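Local coordinates for protein Ddb_g0293866 (Dictyostelium discoideum, PDB 5LW6) that binds ADP-ribose through this macrodomain, one part of a longer protein that probably senses DNA damage by recognising poly-ADP-ribose, at residues S35-P40 with L241-H246; Y42-L47 with L85-K90; K52-A57 with E91-L96; N79-Y84 with S247-L252. One frame throughout, in Å; residues are numbered along the deposited sequence.

From the N terminus, the leading loop touches first the C-terminal helix 237-253 at 35-40 (contact 1), then the end of helix 70-87 at 42-47 (contact 2). Contact 1 closes the longest loop, of 200 residues, and contacts 2 and 3 fall within it. Contact 2 closes a loop of 37 residues. Contact 3 closes the beta-alpha-beta unit by pairing strands 55-59 and 95-101; its segments alternate with those of contact 2, so the two cross. Contact 4 closes a loop of 162 residues, sets helix 70-87 against helix 237-253 and crosses the other three. Together the four tie the N-terminal loop, two helices and two neighbouring strands into one body.

Contact 1. Residues S35-P40 with L241-H246; sequences SKIIGP and LLETYH
The carboxylate of Glu243 reaches out from its helix to two successive backbone N-H groups of the loop, one for each oxygen. Its CG is anti to the backbone N (chi1 178°) and the chain then bends at chi2 (61°), which turns the end toward Ile38 and Gly39. Gly39 N donates a hydrogen bond to the syn lone pair of Glu243 OE1 (2.9 Å), and Ile38 N donates one to Glu243 OE2 (3.0 Å) from above the carboxylate plane. OE2 also forms a salt bridge with Lys188, so this end of the glutamate probably stays ionised. Ile37 runs alongside in the opposite direction, its CG2 branch 3.3 Å from Glu243 OE1. One turn on from Glu243, His246 has a ring face covered by Pro40 of the loop: Pro40 CD stands 3.7 Å from the ring centroid and 3° off the normal, a CH-pi contact over the centre of the face. Between these sites Gly39 has a positive phi, and a CB there would collide with Pro40 CD. The N-terminal loop thus lies along helix 237-253, while Leu241, Leu242 and Tyr245 of that helix pack on helix 70-87, where Glu83 is hydrogen-bonded to His246 NE2.

Contact 2. Residues Y42-L47 with L85-K90; sequences YRKKRL and LHFHEK
Arg43 N and His88 NE2, one from each segment, are both hydrogen-bonded to OD2 of Asp253, which joins loop and helix end at a shared acceptor. Beside it, Arg43 O meets the edge of the His88 imidazole near the ring plane, 3.1 Å from His88 CE1. Phe87 stands between two loop residues. Tyr42 presents its edge to one face in a T-shaped pair, centroids 5.8 Å apart and planes at 66°. Over the opposite face, Lys44 NZ makes a cation-pi contact 4.2 Å from the Phe87 centroid, a position reached because the lysine chain bends at chi4 (80°). The contact fastens the loop preceding strand 55-59 to the place where helix 70-87 ends, His88 being the first residue to leave helical angles. With Phe87 cut back to an alanine, the Lys44 ammonium is likely to lose the aromatic face it rests on, and Tyr42 one of its ring partners. Farther along, Arg46 lays one guanidinium face over Lys90 CB, its NH1 3.6 Å from Lys90 CD.

Contact 3. Residues K52-A57 with E91-L96; sequences KERSLA and EDDIKL
The strand ends of 52-57 and 91-96 pair in parallel, Ser55 bridged to Lys95 and Leu56 to Leu96, as hydrogen bonds from Lys95 N to Arg54 O (3.0 Å) and from Leu56 N to Lys95 O (2.8 Å) show. Just before the strands, Arg54 grips Asp93 side-on: Arg54 NE to Asp93 OD2 is 2.8 Å and Arg54 NH2 to Asp93 OD1 is 2.7 Å, both on syn lone pairs, with the two planes only 19° apart. Asp93 CG sits between its own backbone N and carbonyl carbon (chi1 68°), which lets OD2 also take Arg54 N on its anti side, while a water links OD2 to Lys52 O. The parallel pairing of the two strands closes the beta-alpha-beta unit of strand 55-59, helix 70-87 and strand 95-101, and a type I turn from Glu91 to Ile94 leads into the second strand. Glu91 OE2 meets Arg54 NH2 at 2.8 Å, near the guanidinium plane, and Asp253 adds a further salt bridge at NH1. Replacing Arg54 with a leucine would probably leave the carboxylates of Glu91, Asp93 and Asp253 without the positive charge they share. Over one guanidinium face lies Ile94 CG1, 3.6 Å from Arg54 NE.

Contact 4. Residues N79-Y84 with S247-L252; sequences NAISEY and SLFNAL
Tyr84 has its CG anti to the backbone N (chi1 178°), whereas Phe249 has its CG anti to the carbonyl carbon, and these two settings bring the rings over each other between the helices. They form an offset stack with centroids 4.7 Å apart and planes at 26°. The overlap is partial: Tyr84 CG lies above the Phe249 ring toward its rim, 3.9 Å from Phe249 CG, and Tyr84 CD1 comes within 3.5 Å of Phe249 CB. The far end of the Phe249 ring rests against segment 79-84, where Ile81 CG1 meets its edge 3.9 Å from Phe249 CZ and Ala80 CB lies near CE2. At the other end of the tyrosine, Leu252 crosses at about a right angle, its CD2 branch 3.3 Å from Tyr84 OH. That hydroxyl is hydrogen-bonded to Asp253 OD1, just beyond the segment. The segment axes approach to 11.1 Å and run in nearly the same direction, crossing at -29°, with the Tyr84 and Phe249 rings lying between them. Both helices pack on strand 55-59, through Ile81 on Phe58 and Leu248 on Leu56 and Phe58; Leu248 also reaches Val189 of strand 189-193, and Tyr42 of the N-terminal loop touches both rings.

Contact 1. Residues S35-P40 with L241-H246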
loop_
_atom_site.group_PDB
_atom_site.type_symbol
_atom_site.label_atom_id
_atom_site.label_comp_id
_atom_site.label_asym_id
_atom_site.label_seq_id
_atom_site.Cartn_x
_atom_site.Cartn_y
_atom_site.Cartn_z
ATOM N N SER A 35 -16.968 -0.525 6.156
ATOM C CA SER A 35 -16.647 -1.324 4.937
ATOM C C SER A 35 -17.355 -0.784 3.668
ATOM O O SER A 35 -17.030 -1.198 2.546
ATOM C CB SER A 35 -16.962 -2.828 5.137
ATOM O OG SER A 35 -15.840 -3.618 4.703
ATOM N N LYS A 36 -18.335 0.098 3.878
ATOM C CA LYS A 36 -18.996 0.890 2.840
ATOM C C LYS A 36 -18.029 1.534 1.864
ATOM O O LYS A 36 -17.136 2.258 2.288
ATOM C CB LYS A 36 -19.778 2.024 3.500
ATOM C CG LYS A 36 -20.628 2.832 2.531
ATOM C CD LYS A 36 -21.136 4.139 3.158
ATOM C CE LYS A 36 -21.746 5.098 2.133
ATOM N NZ LYS A 36 -23.137 4.702 1.765
ATOM N N ILE A 37 -18.274 1.327 0.562
ATOM C CA ILE A 37 -17.414 1.886 -0.540
ATOM C C ILE A 37 -17.573 3.380 -0.702
ATOM O O ILE A 37 -18.671 3.862 -0.890
ATOM C CB ILE A 37 -17.696 1.144 -1.844
ATOM C CG1 ILE A 37 -17.242 -0.311 -1.631
ATOM C CG2 ILE A 37 -16.990 1.787 -3.047
ATOM C CD1 ILE A 37 -17.178 -1.189 -2.868
ATOM N N ILE A 38 -16.459 4.121 -0.648
ATOM C CA ILE A 38 -16.475 5.560 -0.647
ATOM C C ILE A 38 -15.824 6.158 -1.897
ATOM O O ILE A 38 -16.165 7.255 -2.291
ATOM C CB ILE A 38 -15.849 6.024 0.705
ATOM C CG1 ILE A 38 -16.995 6.066 1.713
ATOM C CG2 ILE A 38 -15.094 7.341 0.651
ATOM C CD1 ILE A 38 -16.558 6.311 3.132
ATOM N N GLY A 39 -14.914 5.407 -2.517
ATOM C CA GLY A 39 -14.297 5.804 -3.789
ATOM C C GLY A 39 -13.240 6.851 -3.563
ATOM O O GLY A 39 -12.877 7.126 -2.415
ATOM N N PRO A 40 -12.752 7.448 -4.659
ATOM C CA PRO A 40 -11.641 8.416 -4.609
ATOM C C PRO A 40 -12.065 9.764 -4.132
ATOM O O PRO A 40 -13.147 10.242 -4.507
ATOM C CB PRO A 40 -11.200 8.526 -6.046
ATOM C CG PRO A 40 -12.356 8.060 -6.874
ATOM C CD PRO A 40 -13.234 7.220 -6.022
ATOM N N LEU A 241 -11.194 -4.756 -3.754
ATOM C CA LEU A 241 -9.750 -4.491 -4.021
ATOM C C LEU A 241 -9.597 -3.082 -4.611
ATOM O O LEU A 241 -8.683 -2.326 -4.273
ATOM C CB LEU A 241 -9.178 -5.536 -4.929
ATOM C CG LEU A 241 -7.697 -5.383 -5.258
ATOM C CD1 LEU A 241 -6.883 -5.536 -4.001
ATOM C CD2 LEU A 241 -7.341 -6.430 -6.285
ATOM N N LEU A 242 -10.469 -2.694 -5.532
ATOM C CA LEU A 242 -10.434 -1.345 -6.033
ATOM C C LEU A 242 -10.602 -0.317 -4.956
ATOM O O LEU A 242 -9.890 0.709 -4.958
ATOM C CB LEU A 242 -11.472 -1.129 -7.162
ATOM C CG LEU A 242 -11.536 0.278 -7.726
ATOM C CD1 LEU A 242 -10.313 0.605 -8.507
ATOM C CD2 LEU A 242 -12.809 0.414 -8.556
ATOM N N GLU A 243 -11.557 -0.542 -4.057
ATOM C CA GLU A 243 -11.775 0.386 -2.973
ATOM C C GLU A 243 -10.522 0.497 -2.089
ATOM O O GLU A 243 -10.244 1.561 -1.563
ATOM C CB GLU A 243 -12.953 -0.083 -2.126
ATOM C CG GLU A 243 -13.274 0.770 -0.914
ATOM C CD GLU A 243 -13.669 2.221 -1.104
ATOM O OE1 GLU A 243 -13.913 2.736 -2.229
ATOM O OE2 GLU A 243 -13.801 2.887 -0.014
ATOM N N THR A 244 -9.801 -0.602 -1.912
ATOM C CA THR A 244 -8.507 -0.603 -1.180
ATOM C C THR A 244 -7.539 0.403 -1.836
ATOM O O THR A 244 -6.942 1.224 -1.154
ATOM C CB THR A 244 -7.909 -1.983 -1.022
ATOM O OG1 THR A 244 -8.885 -2.959 -0.585
ATOM C CG2 THR A 244 -6.812 -1.948 -0.058
ATOM N N TYR A 245 -7.433 0.362 -3.141
ATOM C CA TYR A 245 -6.559 1.307 -3.818
ATOM C C TYR A 245 -7.044 2.735 -3.641
ATOM O O TYR A 245 -6.297 3.646 -3.345
ATOM C CB TYR A 245 -6.401 0.990 -5.315
ATOM C CG TYR A 245 -5.380 -0.085 -5.585
ATOM C CD1 TYR A 245 -4.019 0.219 -5.627
ATOM C CD2 TYR A 245 -5.724 -1.383 -5.765
ATOM C CE1 TYR A 245 -3.084 -0.771 -5.855
ATOM C CE2 TYR A 245 -4.784 -2.378 -6.004
ATOM C CZ TYR A 245 -3.448 -2.074 -6.022
ATOM O OH TYR A 245 -2.472 -3.094 -6.232
ATOM N N HIS A 246 -8.340 2.945 -3.805
ATOM C CA HIS A 246 -8.904 4.292 -3.565
ATOM C C HIS A 246 -8.601 4.809 -2.178
ATOM O O HIS A 246 -8.195 5.915 -2.018
ATOM C CB HIS A 246 -10.401 4.300 -3.849
ATOM C CG HIS A 246 -10.735 4.252 -5.305
ATOM N ND1 HIS A 246 -11.874 3.634 -5.800
ATOM C CD2 HIS A 246 -10.104 4.782 -6.377
ATOM C CE1 HIS A 246 -11.887 3.746 -7.123
ATOM N NE2 HIS A 246 -10.846 4.476 -7.494
#

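Contact 2. Residues Y42-L47 with L85-K90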
loop_
_atom_site.group_PDB
_atom_site.type_symbol
_atom_site.label_atom_id
_atom_site.label_comp_id
_atom_site.label_asym_id
_atom_site.label_seq_id
_atom_site.Cartn_x
_atom_site.Cartn_y
_atom_site.Cartn_z
ATOM N N TYR A 42 -9.728 12.581 -4.156
ATOM C CA TYR A 42 -8.422 13.046 -4.495
ATOM C C TYR A 42 -8.373 14.556 -4.474
ATOM O O TYR A 42 -9.360 15.221 -4.735
ATOM C CB TYR A 42 -7.978 12.493 -5.837
ATOM C CG TYR A 42 -7.908 10.993 -5.924
ATOM C CD1 TYR A 42 -7.763 10.203 -4.771
ATOM C CD2 TYR A 42 -7.866 10.354 -7.164
ATOM C CE1 TYR A 42 -7.658 8.832 -4.849
ATOM C CE2 TYR A 42 -7.787 8.957 -7.259
ATOM C CZ TYR A 42 -7.690 8.205 -6.096
ATOM O OH TYR A 42 -7.599 6.845 -6.199
ATOM N N ARG A 43 -7.208 15.131 -4.194
ATOM C CA ARG A 43 -7.045 16.606 -4.033
ATOM C C ARG A 43 -5.767 17.067 -4.727
ATOM O O ARG A 43 -4.722 16.609 -4.357
ATOM C CB ARG A 43 -6.929 16.958 -2.536
ATOM C CG ARG A 43 -8.233 16.739 -1.783
ATOM C CD ARG A 43 -8.246 17.435 -0.423
ATOM N NE ARG A 43 -9.607 17.396 0.129
ATOM C CZ ARG A 43 -9.943 17.699 1.387
ATOM N NH1 ARG A 43 -9.017 18.054 2.285
ATOM N NH2 ARG A 43 -11.229 17.623 1.769
ATOM N N LYS A 44 -5.921 17.923 -5.715
ATOM C CA LYS A 44 -4.785 18.483 -6.484
ATOM C C LYS A 44 -4.085 19.506 -5.606
ATOM O O LYS A 44 -4.741 20.339 -4.893
ATOM C CB LYS A 44 -5.196 19.185 -7.784
ATOM C CG LYS A 44 -5.900 18.273 -8.784
ATOM C CD LYS A 44 -5.955 18.916 -10.196
ATOM C CE LYS A 44 -6.755 18.028 -11.164
ATOM N NZ LYS A 44 -8.203 18.250 -10.958
ATOM N N LYS A 45 -2.773 19.422 -5.639
ATOM C CA LYS A 45 -1.870 20.362 -4.942
ATOM C C LYS A 45 -0.714 20.700 -5.831
ATOM O O LYS A 45 0.190 19.862 -6.034
ATOM C CB LYS A 45 -1.307 19.767 -3.658
ATOM C CG LYS A 45 -2.342 19.330 -2.678
ATOM C CD LYS A 45 -1.678 18.655 -1.471
ATOM C CE LYS A 45 -2.747 18.104 -0.523
ATOM N NZ LYS A 45 -2.150 17.665 0.777
ATOM N N ARG A 46 -0.637 21.938 -6.292
ATOM C CA ARG A 46 0.445 22.258 -7.228
ATOM C C ARG A 46 1.684 22.684 -6.488
ATOM O O ARG A 46 2.790 22.287 -6.824
ATOM C CB ARG A 46 0.017 23.314 -8.249
ATOM C CG ARG A 46 -0.791 22.711 -9.404
ATOM C CD ARG A 46 -0.009 21.727 -10.320
ATOM N NE ARG A 46 1.029 22.364 -11.151
ATOM C CZ ARG A 46 0.831 22.926 -12.346
ATOM N NH1 ARG A 46 -0.395 22.957 -12.888
ATOM N NH2 ARG A 46 1.859 23.449 -13.007
ATOM N N LEU A 47 1.504 23.490 -5.454
ATOM C CA LEU A 47 2.607 23.914 -4.587
ATOM C C LEU A 47 2.483 23.013 -3.347
ATOM O O LEU A 47 1.414 22.820 -2.820
ATOM C CB LEU A 47 2.417 25.379 -4.190
ATOM C CG LEU A 47 2.492 26.389 -5.367
ATOM C CD1 LEU A 47 2.056 27.747 -4.867
ATOM C CD2 LEU A 47 3.917 26.433 -5.880
ATOM N N LEU A 85 -2.841 9.001 -11.143
ATOM C CA LEU A 85 -1.755 9.817 -11.777
ATOM C C LEU A 85 -2.296 10.815 -12.821
ATOM O O LEU A 85 -1.801 11.922 -12.953
ATOM C CB LEU A 85 -0.658 8.943 -12.311
ATOM C CG LEU A 85 0.166 8.176 -11.258
ATOM C CD1 LEU A 85 1.149 7.238 -11.974
ATOM C CD2 LEU A 85 0.927 9.130 -10.376
ATOM N N HIS A 86 -3.288 10.413 -13.586
ATOM C CA HIS A 86 -3.899 11.309 -14.586
ATOM C C HIS A 86 -4.603 12.422 -13.920
ATOM O O HIS A 86 -4.505 13.558 -14.371
ATOM C CB HIS A 86 -4.892 10.529 -15.460
ATOM C CG HIS A 86 -4.205 9.690 -16.493
ATOM N ND1 HIS A 86 -4.759 8.544 -17.033
ATOM C CD2 HIS A 86 -2.988 9.813 -17.056
ATOM C CE1 HIS A 86 -3.920 8.018 -17.909
ATOM N NE2 HIS A 86 -2.823 8.753 -17.918
ATOM N N PHE A 87 -5.340 12.140 -12.866
ATOM C CA PHE A 87 -6.010 13.164 -12.118
ATOM C C PHE A 87 -4.987 14.204 -11.634
ATOM O O PHE A 87 -5.293 15.434 -11.587
ATOM C CB PHE A 87 -6.732 12.569 -10.945
ATOM C CG PHE A 87 -7.489 13.524 -10.115
ATOM C CD1 PHE A 87 -8.784 13.843 -10.419
ATOM C CD2 PHE A 87 -6.896 14.107 -8.958
ATOM C CE1 PHE A 87 -9.466 14.754 -9.609
ATOM C CE2 PHE A 87 -7.601 15.000 -8.155
ATOM C CZ PHE A 87 -8.899 15.290 -8.475
ATOM N N HIS A 88 -3.826 13.718 -11.200
ATOM C CA HIS A 88 -2.757 14.526 -10.684
ATOM C C HIS A 88 -1.682 14.825 -11.693
ATOM O O HIS A 88 -0.498 14.915 -11.334
ATOM C CB HIS A 88 -2.132 13.782 -9.506
ATOM C CG HIS A 88 -3.001 13.729 -8.302
ATOM N ND1 HIS A 88 -3.372 14.842 -7.606
ATOM C CD2 HIS A 88 -3.502 12.690 -7.609
ATOM C CE1 HIS A 88 -4.062 14.502 -6.522
ATOM N NE2 HIS A 88 -4.188 13.201 -6.525
ATOM N N GLU A 89 -2.052 14.965 -12.973
ATOM C CA GLU A 89 -1.111 15.367 -13.999
ATOM C C GLU A 89 -0.368 16.681 -13.526
ATOM O O GLU A 89 -0.959 17.586 -12.972
ATOM C CB GLU A 89 -1.829 15.621 -15.340
ATOM C CG GLU A 89 -2.826 16.774 -15.280
ATOM C CD GLU A 89 -3.197 17.393 -16.674
ATOM O OE1 GLU A 89 -2.858 16.789 -17.733
ATOM O OE2 GLU A 89 -3.850 18.467 -16.695
ATOM N N LYS A 90 0.910 16.764 -13.747
ATOM C CA LYS A 90 1.626 18.009 -13.403
ATOM C C LYS A 90 1.959 18.167 -11.931
ATOM O O LYS A 90 2.447 19.206 -11.571
ATOM C CB LYS A 90 0.852 19.277 -13.785
ATOM C CG LYS A 90 0.477 19.378 -15.259
ATOM C CD LYS A 90 -0.170 20.714 -15.635
ATOM C CE LYS A 90 -0.378 20.701 -17.142
ATOM N NZ LYS A 90 -1.031 21.912 -17.715
#

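Contact 3. Residues K52-A57 with E91-L96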
loop_
_atom_site.group_PDB
_atom_site.type_symbol
_atom_site.label_atom_id
_atom_site.label_comp_id
_atom_site.label_asym_id
_atom_site.label_seq_id
_atom_site.Cartn_x
_atom_site.Cartn_y
_atom_site.Cartn_z
ATOM N N LYS A 52 6.223 17.069 3.047
ATOM C CA LYS A 52 4.976 16.395 2.912
ATOM C C LYS A 52 4.870 15.740 1.526
ATOM O O LYS A 52 3.785 15.500 1.013
ATOM C CB LYS A 52 3.838 17.335 3.204
ATOM C CG LYS A 52 3.857 17.726 4.675
ATOM C CD LYS A 52 2.856 18.793 4.966
ATOM C CE LYS A 52 2.723 18.970 6.479
ATOM N NZ LYS A 52 2.420 20.399 6.853
ATOM N N GLU A 53 6.006 15.490 0.894
ATOM C CA GLU A 53 6.026 14.920 -0.469
ATOM C C GLU A 53 5.222 13.580 -0.517
ATOM O O GLU A 53 5.318 12.765 0.421
ATOM C CB GLU A 53 7.423 14.693 -0.996
ATOM C CG GLU A 53 8.031 13.406 -0.653
ATOM C CD GLU A 53 9.308 12.999 -1.424
ATOM O OE1 GLU A 53 9.817 13.732 -2.322
ATOM O OE2 GLU A 53 9.771 11.890 -1.116
ATOM N N ARG A 54 4.423 13.424 -1.576
ATOM C CA ARG A 54 3.551 12.252 -1.735
ATOM C C ARG A 54 4.346 11.103 -2.354
ATOM O O ARG A 54 4.071 10.657 -3.486
ATOM C CB ARG A 54 2.337 12.619 -2.498
ATOM C CG ARG A 54 1.349 13.429 -1.694
ATOM C CD ARG A 54 0.168 13.944 -2.533
ATOM N NE ARG A 54 0.638 14.885 -3.486
ATOM C CZ ARG A 54 -0.135 15.553 -4.316
ATOM N NH1 ARG A 54 -1.444 15.323 -4.314
ATOM N NH2 ARG A 54 0.402 16.474 -5.114
ATOM N N SER A 55 5.324 10.558 -1.605
ATOM C CA SER A 55 6.176 9.483 -2.130
ATOM C C SER A 55 5.702 8.226 -1.357
ATOM O O SER A 55 5.851 8.185 -0.145
ATOM C CB SER A 55 7.659 9.688 -1.907
ATOM O OG SER A 55 7.990 10.178 -0.636
ATOM N N LEU A 56 5.127 7.271 -2.046
ATOM C CA LEU A 56 4.503 6.070 -1.456
ATOM C C LEU A 56 5.098 4.809 -2.006
ATOM O O LEU A 56 5.072 4.612 -3.201
ATOM C CB LEU A 56 3.015 6.020 -1.751
ATOM C CG LEU A 56 2.272 4.776 -1.276
ATOM C CD1 LEU A 56 2.213 4.637 0.228
ATOM C CD2 LEU A 56 0.900 4.845 -1.931
ATOM N N ALA A 57 5.553 3.928 -1.096
ATOM C CA ALA A 57 5.961 2.593 -1.406
ATOM C C ALA A 57 4.853 1.675 -0.990
ATOM O O ALA A 57 4.370 1.770 0.139
ATOM C CB ALA A 57 7.221 2.230 -0.647
ATOM N N GLU A 91 1.650 17.198 -11.074
ATOM C CA GLU A 91 2.036 17.280 -9.666
ATOM C C GLU A 91 3.276 16.446 -9.492
ATOM O O GLU A 91 3.209 15.236 -9.309
ATOM C CB GLU A 91 0.895 16.813 -8.791
ATOM C CG GLU A 91 -0.208 17.861 -8.759
ATOM C CD GLU A 91 -1.505 17.396 -8.152
ATOM O OE1 GLU A 91 -2.519 17.224 -8.877
ATOM O OE2 GLU A 91 -1.563 17.245 -6.919
ATOM N N ASP A 92 4.434 17.080 -9.533
ATOM C CA ASP A 92 5.680 16.333 -9.578
ATOM C C ASP A 92 6.171 15.875 -8.219
ATOM O O ASP A 92 7.160 15.241 -8.161
ATOM C CB ASP A 92 6.758 17.232 -10.205
ATOM C CG ASP A 92 6.356 17.764 -11.594
ATOM O OD1 ASP A 92 5.550 17.080 -12.285
ATOM O OD2 ASP A 92 6.880 18.863 -11.997
ATOM N N ASP A 93 5.472 16.168 -7.103
ATOM C CA ASP A 93 5.886 15.630 -5.817
ATOM C C ASP A 93 5.556 14.129 -5.625
ATOM O O ASP A 93 6.077 13.482 -4.717
ATOM C CB ASP A 93 5.299 16.399 -4.621
ATOM C CG ASP A 93 3.827 16.231 -4.496
ATOM O OD1 ASP A 93 3.112 16.662 -5.423
ATOM O OD2 ASP A 93 3.371 15.684 -3.439
ATOM N N ILE A 94 4.630 13.634 -6.434
ATOM C CA ILE A 94 4.108 12.313 -6.321
ATOM C C ILE A 94 5.100 11.342 -6.892
ATOM O O ILE A 94 5.664 11.498 -7.987
ATOM C CB ILE A 94 2.787 12.219 -7.112
ATOM C CG1 ILE A 94 1.698 13.025 -6.441
ATOM C CG2 ILE A 94 2.382 10.776 -7.180
ATOM C CD1 ILE A 94 0.467 13.269 -7.281
ATOM N N LYS A 95 5.396 10.313 -6.115
ATOM C CA LYS A 95 6.241 9.223 -6.531
ATOM C C LYS A 95 5.600 7.955 -6.007
ATOM O O LYS A 95 5.357 7.834 -4.787
ATOM C CB LYS A 95 7.652 9.417 -5.970
ATOM C CG LYS A 95 8.632 8.517 -6.565
ATOM C CD LYS A 95 10.072 9.066 -6.361
ATOM C CE LYS A 95 10.309 9.846 -5.051
ATOM N NZ LYS A 95 11.217 9.148 -4.062
ATOM N N LEU A 96 5.330 7.027 -6.914
ATOM C CA LEU A 96 4.670 5.754 -6.551
ATOM C C LEU A 96 5.620 4.620 -6.862
ATOM O O LEU A 96 6.176 4.548 -8.005
ATOM C CB LEU A 96 3.352 5.567 -7.315
ATOM C CG LEU A 96 2.229 6.574 -7.097
ATOM C CD1 LEU A 96 0.991 6.205 -7.893
ATOM C CD2 LEU A 96 1.921 6.746 -5.645
HETATM O O HOH W 1 2.674 16.983 -1.192
#

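Contact 4. Residues N79-Y84 with S247-L252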
loop_
_atom_site.group_PDB
_atom_site.type_symbol
_atom_site.label_atom_id
_atom_site.label_comp_id
_atom_site.label_asym_id
_atom_site.label_seq_id
_atom_site.Cartn_x
_atom_site.Cartn_y
_atom_site.Cartn_z
ATOM N N ASN A 79 -5.253 0.224 -13.519
ATOM C CA ASN A 79 -6.266 1.192 -13.767
ATOM C C ASN A 79 -6.369 2.238 -12.618
ATOM O O ASN A 79 -6.544 3.431 -12.872
ATOM C CB ASN A 79 -7.619 0.504 -14.091
ATOM C CG ASN A 79 -7.722 0.058 -15.592
ATOM O OD1 ASN A 79 -8.536 -0.817 -15.922
ATOM N ND2 ASN A 79 -6.911 0.635 -16.493
ATOM N N ALA A 80 -6.291 1.811 -11.354
ATOM C CA ALA A 80 -6.414 2.689 -10.234
ATOM C C ALA A 80 -5.211 3.661 -10.222
ATOM O O ALA A 80 -5.345 4.857 -9.934
ATOM C CB ALA A 80 -6.470 1.922 -8.927
ATOM N N ILE A 81 -4.035 3.128 -10.554
ATOM C CA ILE A 81 -2.820 3.899 -10.527
ATOM C C ILE A 81 -2.909 4.991 -11.594
ATOM O O ILE A 81 -2.554 6.161 -11.367
ATOM C CB ILE A 81 -1.548 3.007 -10.713
ATOM C CG1 ILE A 81 -1.261 2.234 -9.381
ATOM C CG2 ILE A 81 -0.288 3.832 -11.072
ATOM C CD1 ILE A 81 -0.373 1.008 -9.536
ATOM N N SER A 82 -3.343 4.580 -12.768
ATOM C CA SER A 82 -3.466 5.508 -13.872
ATOM C C SER A 82 -4.531 6.564 -13.592
ATOM O O SER A 82 -4.341 7.739 -13.907
ATOM C CB SER A 82 -3.616 4.776 -15.232
ATOM O OG SER A 82 -3.659 5.754 -16.238
ATOM N N GLU A 83 -5.637 6.185 -12.940
ATOM C CA GLU A 83 -6.661 7.096 -12.567
ATOM C C GLU A 83 -6.114 8.199 -11.639
ATOM O O GLU A 83 -6.348 9.407 -11.869
ATOM C CB GLU A 83 -7.818 6.372 -11.915
ATOM C CG GLU A 83 -9.005 7.213 -11.469
ATOM C CD GLU A 83 -10.078 6.395 -10.740
ATOM O OE1 GLU A 83 -9.699 5.671 -9.772
ATOM O OE2 GLU A 83 -11.302 6.464 -11.101
ATOM N N TYR A 84 -5.389 7.775 -10.628
ATOM C CA TYR A 84 -4.790 8.705 -9.672
ATOM C C TYR A 84 -3.760 9.591 -10.373
ATOM O O TYR A 84 -3.806 10.845 -10.250
ATOM C CB TYR A 84 -4.153 7.875 -8.564
ATOM C CG TYR A 84 -3.435 8.746 -7.498
ATOM C CD1 TYR A 84 -4.173 9.356 -6.476
ATOM C CD2 TYR A 84 -2.087 8.975 -7.542
ATOM C CE1 TYR A 84 -3.545 10.141 -5.511
ATOM C CE2 TYR A 84 -1.443 9.778 -6.592
ATOM C CZ TYR A 84 -2.167 10.379 -5.606
ATOM O OH TYR A 84 -1.451 11.189 -4.724
ATOM N N SER A 247 -8.814 3.981 -1.164
ATOM C CA SER A 247 -8.484 4.325 0.201
ATOM C C SER A 247 -7.020 4.666 0.380
ATOM O O SER A 247 -6.650 5.630 1.102
ATOM C CB SER A 247 -8.822 3.140 1.093
ATOM O OG SER A 247 -10.208 3.053 1.112
ATOM N N LEU A 248 -6.157 3.856 -0.200
ATOM C CA LEU A 248 -4.731 4.104 -0.110
ATOM C C LEU A 248 -4.373 5.461 -0.690
ATOM O O LEU A 248 -3.614 6.229 -0.119
ATOM C CB LEU A 248 -4.017 2.950 -0.800
ATOM C CG LEU A 248 -2.508 3.073 -0.901
ATOM C CD1 LEU A 248 -1.877 3.164 0.487
ATOM C CD2 LEU A 248 -1.972 1.879 -1.677
ATOM N N PHE A 249 -4.870 5.751 -1.891
ATOM C CA PHE A 249 -4.524 6.984 -2.541
ATOM C C PHE A 249 -5.235 8.148 -1.904
ATOM O O PHE A 249 -4.691 9.246 -1.845
ATOM C CB PHE A 249 -4.822 6.908 -4.051
ATOM C CG PHE A 249 -3.952 5.927 -4.785
ATOM C CD1 PHE A 249 -2.593 5.733 -4.430
ATOM C CD2 PHE A 249 -4.450 5.183 -5.767
ATOM C CE1 PHE A 249 -1.796 4.785 -5.089
ATOM C CE2 PHE A 249 -3.653 4.246 -6.451
ATOM C CZ PHE A 249 -2.346 4.061 -6.118
ATOM N N ASN A 250 -6.381 7.914 -1.288
ATOM C CA ASN A 250 -6.987 8.960 -0.489
ATOM C C ASN A 250 -6.086 9.324 0.712
ATOM O O ASN A 250 -5.924 10.501 1.020
ATOM C CB ASN A 250 -8.347 8.532 0.056
ATOM C CG ASN A 250 -9.392 8.492 -1.002
ATOM O OD1 ASN A 250 -9.201 8.978 -2.102
ATOM N ND2 ASN A 250 -10.552 7.928 -0.663
ATOM N N ALA A 251 -5.488 8.344 1.352
ATOM C CA ALA A 251 -4.562 8.592 2.431
ATOM C C ALA A 251 -3.366 9.381 1.930
ATOM O O ALA A 251 -2.857 10.283 2.597
ATOM C CB ALA A 251 -4.123 7.324 3.065
ATOM N N LEU A 252 -2.871 9.036 0.762
ATOM C CA LEU A 252 -1.741 9.744 0.215
ATOM C C LEU A 252 -2.066 11.202 0.032
ATOM O O LEU A 252 -1.231 12.075 0.329
ATOM C CB LEU A 252 -1.314 9.061 -1.092
ATOM C CG LEU A 252 -0.076 9.595 -1.740
ATOM C CD1 LEU A 252 1.122 9.579 -0.816
ATOM C CD2 LEU A 252 0.170 8.812 -3.065
#